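Local coordinates for ricin B lectin (PDB 3VSF), which is an exo-beta-1,3-galactanase, probably cleaving galactose from the ends of beta-1,3-galactan chains, and carries a galactose-binding module of the ricin type, at residues Q445-T450 and Y457-R462. Sequence-based numbering, arbitrary orientation.
Sequences QHWKFT and YKISSR
Ile459 lies between the rings of Trp447 and Phe449 on one face of the sheet. Its CD1 reaches Phe449 CE1 at 3.5 Å, while CG2 approaches Trp447 CB at 3.6 Å and also sits over one face of the phenyl ring, toward its rim. With CG1 anti to the carbonyl carbon (chi1 -45°), CD1 is carried to the Phe449 ring, and CG2, anti to the backbone N, is left to reach Trp447 as well. Phe449 in turn points its edge at the face of Tyr457. This T-shaped pair has centroids 5.9 Å apart and planes at 85°. At the other end of the row, Trp447 lays its six-membered ring against Ser461, with CZ3 3.7 Å from the serine CB. Trp447 NE1 is hydrogen-bonded to Leu421 O.

Strands 447-453 and 456-461 form an antiparallel beta hairpin of the beta-trefoil lectin domain. Asp422 and Asn444, two of its galactose-binding residues, lie close to Trp447 and Ser461. Lys448 and Ser460 are a hydrogen-bonded pair. Lys448 N meets Ser460 O at 2.9 Å, nearly straight, and Ser460 N returns a bond to Lys448 O.

Beyond Ser461, Arg462 runs extended beside His446. Its NH1 donates to His446 ND1 at 3.1 Å, tilted from the imidazole plane. As ND1 accepts this bond, the ring is probably neutral, with its proton on NE2. Lys458 NZ forms a salt bridge with Asp486, outside the hairpin.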
loop_
_atom_site.group_PDB
_atom_site.type_symbol
_atom_site.label_atom_id
_atom_site.label_comp_id
_atom_site.label_asym_id
_atom_site.label_seq_id
_atom_site.Cartn_x
_atom_site.Cartn_y
_atom_site.Cartn_z
ATOM N N GLN A 445 -1.327 -8.233 -17.793
ATOM C CA GLN A 445 -2.189 -9.048 -16.945
ATOM C C GLN A 445 -3.643 -8.920 -17.385
ATOM O O GLN A 445 -4.545 -9.469 -16.753
ATOM C CB GLN A 445 -2.040 -8.647 -15.475
ATOM C CG GLN A 445 -0.637 -8.831 -14.925
ATOM C CD GLN A 445 -0.552 -8.580 -13.431
ATOM O OE1 GLN A 445 -1.518 -8.138 -12.809
ATOM N NE2 GLN A 445 0.606 -8.867 -12.848
ATOM N N HIS A 446 -3.859 -8.187 -18.474
ATOM C CA HIS A 446 -5.193 -8.026 -19.040
ATOM C C HIS A 446 -5.364 -8.903 -20.275
ATOM O O HIS A 446 -4.516 -8.904 -21.168
ATOM C CB HIS A 446 -5.454 -6.560 -19.390
ATOM C CG HIS A 446 -5.492 -5.653 -18.201
ATOM N ND1 HIS A 446 -5.671 -4.290 -18.309
ATOM C CD2 HIS A 446 -5.376 -5.913 -16.878
ATOM C CE1 HIS A 446 -5.662 -3.750 -17.103
ATOM N NE2 HIS A 446 -5.485 -4.713 -16.217
ATOM N N TRP A 447 -6.464 -9.646 -20.323
ATOM C CA TRP A 447 -6.697 -10.597 -21.406
ATOM C C TRP A 447 -8.060 -10.406 -22.058
ATOM O O TRP A 447 -9.071 -10.259 -21.371
ATOM C CB TRP A 447 -6.574 -12.028 -20.880
ATOM C CG TRP A 447 -5.252 -12.317 -20.247
ATOM C CD1 TRP A 447 -4.937 -12.215 -18.925
ATOM C CD2 TRP A 447 -4.061 -12.751 -20.912
ATOM N NE1 TRP A 447 -3.623 -12.561 -18.723
ATOM C CE2 TRP A 447 -3.062 -12.895 -19.930
ATOM C CE3 TRP A 447 -3.741 -13.033 -22.244
ATOM C CZ2 TRP A 447 -1.767 -13.307 -20.235
ATOM C CZ3 TRP A 447 -2.456 -13.442 -22.546
ATOM C CH2 TRP A 447 -1.486 -13.576 -21.546
ATOM N N LYS A 448 -8.082 -10.414 -23.387
ATOM C CA LYS A 448 -9.335 -10.315 -24.126
ATOM C C LYS A 448 -9.722 -11.658 -24.736
ATOM O O LYS A 448 -8.902 -12.327 -25.365
ATOM C CB LYS A 448 -9.244 -9.251 -25.223
ATOM C CG LYS A 448 -10.539 -9.069 -26.001
ATOM C CD LYS A 448 -10.454 -7.911 -26.982
ATOM C CE LYS A 448 -9.489 -8.207 -28.117
ATOM N NZ LYS A 448 -9.464 -7.102 -29.118
ATOM N N PHE A 449 -10.979 -12.046 -24.545
ATOM C CA PHE A 449 -11.489 -13.293 -25.098
ATOM C C PHE A 449 -12.187 -13.056 -26.432
ATOM O O PHE A 449 -13.105 -12.242 -26.528
ATOM C CB PHE A 449 -12.451 -13.961 -24.115
ATOM C CG PHE A 449 -11.779 -14.516 -22.892
ATOM C CD1 PHE A 449 -11.552 -15.876 -22.768
ATOM C CD2 PHE A 449 -11.369 -13.677 -21.870
ATOM C CE1 PHE A 449 -10.933 -16.389 -21.643
ATOM C CE2 PHE A 449 -10.749 -14.186 -20.744
ATOM C CZ PHE A 449 -10.530 -15.543 -20.631
ATOM N N THR A 450 -11.744 -13.771 -27.460
ATOM C CA THR A 450 -12.342 -13.660 -28.782
ATOM C C THR A 450 -12.992 -14.978 -29.186
ATOM O O THR A 450 -12.305 -15.973 -29.420
ATOM C CB THR A 450 -11.294 -13.270 -29.841
ATOM O OG1 THR A 450 -10.542 -12.141 -29.379
ATOM C CG2 THR A 450 -11.970 -12.924 -31.158
ATOM N N TYR A 457 -12.120 -19.985 -27.473
ATOM C CA TYR A 457 -11.724 -18.586 -27.584
ATOM C C TYR A 457 -10.242 -18.433 -27.907
ATOM O O TYR A 457 -9.445 -19.344 -27.675
ATOM C CB TYR A 457 -12.020 -17.839 -26.280
ATOM C CG TYR A 457 -13.468 -17.870 -25.845
ATOM C CD1 TYR A 457 -14.370 -16.915 -26.297
ATOM C CD2 TYR A 457 -13.930 -18.844 -24.968
ATOM C CE1 TYR A 457 -15.692 -16.936 -25.897
ATOM C CE2 TYR A 457 -15.251 -18.872 -24.562
ATOM C CZ TYR A 457 -16.127 -17.916 -25.030
ATOM O OH TYR A 457 -17.445 -17.940 -24.629
ATOM N N LYS A 458 -9.885 -17.271 -28.446
ATOM C CA LYS A 458 -8.488 -16.876 -28.580
ATOM C C LYS A 458 -8.195 -15.792 -27.551
ATOM O O LYS A 458 -8.656 -14.659 -27.683
ATOM C CB LYS A 458 -8.190 -16.359 -29.989
ATOM C CG LYS A 458 -8.211 -17.429 -31.069
ATOM C CD LYS A 458 -7.726 -16.881 -32.402
ATOM C CE LYS A 458 -8.584 -15.714 -32.866
ATOM N NZ LYS A 458 -8.111 -15.156 -34.164
ATOM N N ILE A 459 -7.434 -16.147 -26.521
ATOM C CA ILE A 459 -7.147 -15.223 -25.432
ATOM C C ILE A 459 -5.889 -14.408 -25.713
ATOM O O ILE A 459 -4.771 -14.903 -25.566
ATOM C CB ILE A 459 -6.991 -15.971 -24.097
ATOM C CG1 ILE A 459 -8.114 -16.998 -23.934
ATOM C CG2 ILE A 459 -6.978 -14.990 -22.936
ATOM C CD1 ILE A 459 -7.981 -17.864 -22.702
ATOM N N SER A 460 -6.080 -13.156 -26.115
ATOM C CA SER A 460 -4.967 -12.289 -26.487
ATOM C C SER A 460 -4.611 -11.298 -25.384
ATOM O O SER A 460 -5.488 -10.763 -24.706
ATOM C CB SER A 460 -5.288 -11.532 -27.778
ATOM O OG SER A 460 -6.456 -10.744 -27.632
ATOM N N SER A 461 -3.315 -11.059 -25.214
ATOM C CA SER A 461 -2.836 -10.093 -24.236
ATOM C C SER A 461 -3.123 -8.676 -24.715
ATOM O O SER A 461 -3.244 -8.431 -25.915
ATOM C CB SER A 461 -1.337 -10.275 -23.993
ATOM O OG SER A 461 -0.868 -9.384 -22.996
ATOM N N ARG A 462 -3.237 -7.747 -23.774
ATOM C CA ARG A 462 -3.540 -6.360 -24.101
ATOM C C ARG A 462 -2.272 -5.615 -24.496
ATOM O O ARG A 462 -2.320 -4.616 -25.215
ATOM C CB ARG A 462 -4.205 -5.675 -22.907
ATOM C CG ARG A 462 -4.763 -4.292 -23.198
ATOM C CD ARG A 462 -5.500 -3.748 -21.986
ATOM N NE ARG A 462 -6.234 -2.523 -22.285
ATOM C CZ ARG A 462 -7.062 -1.926 -21.433
ATOM N NH1 ARG A 462 -7.263 -2.444 -20.228
ATOM N NH2 ARG A 462 -7.692 -0.814 -21.786
#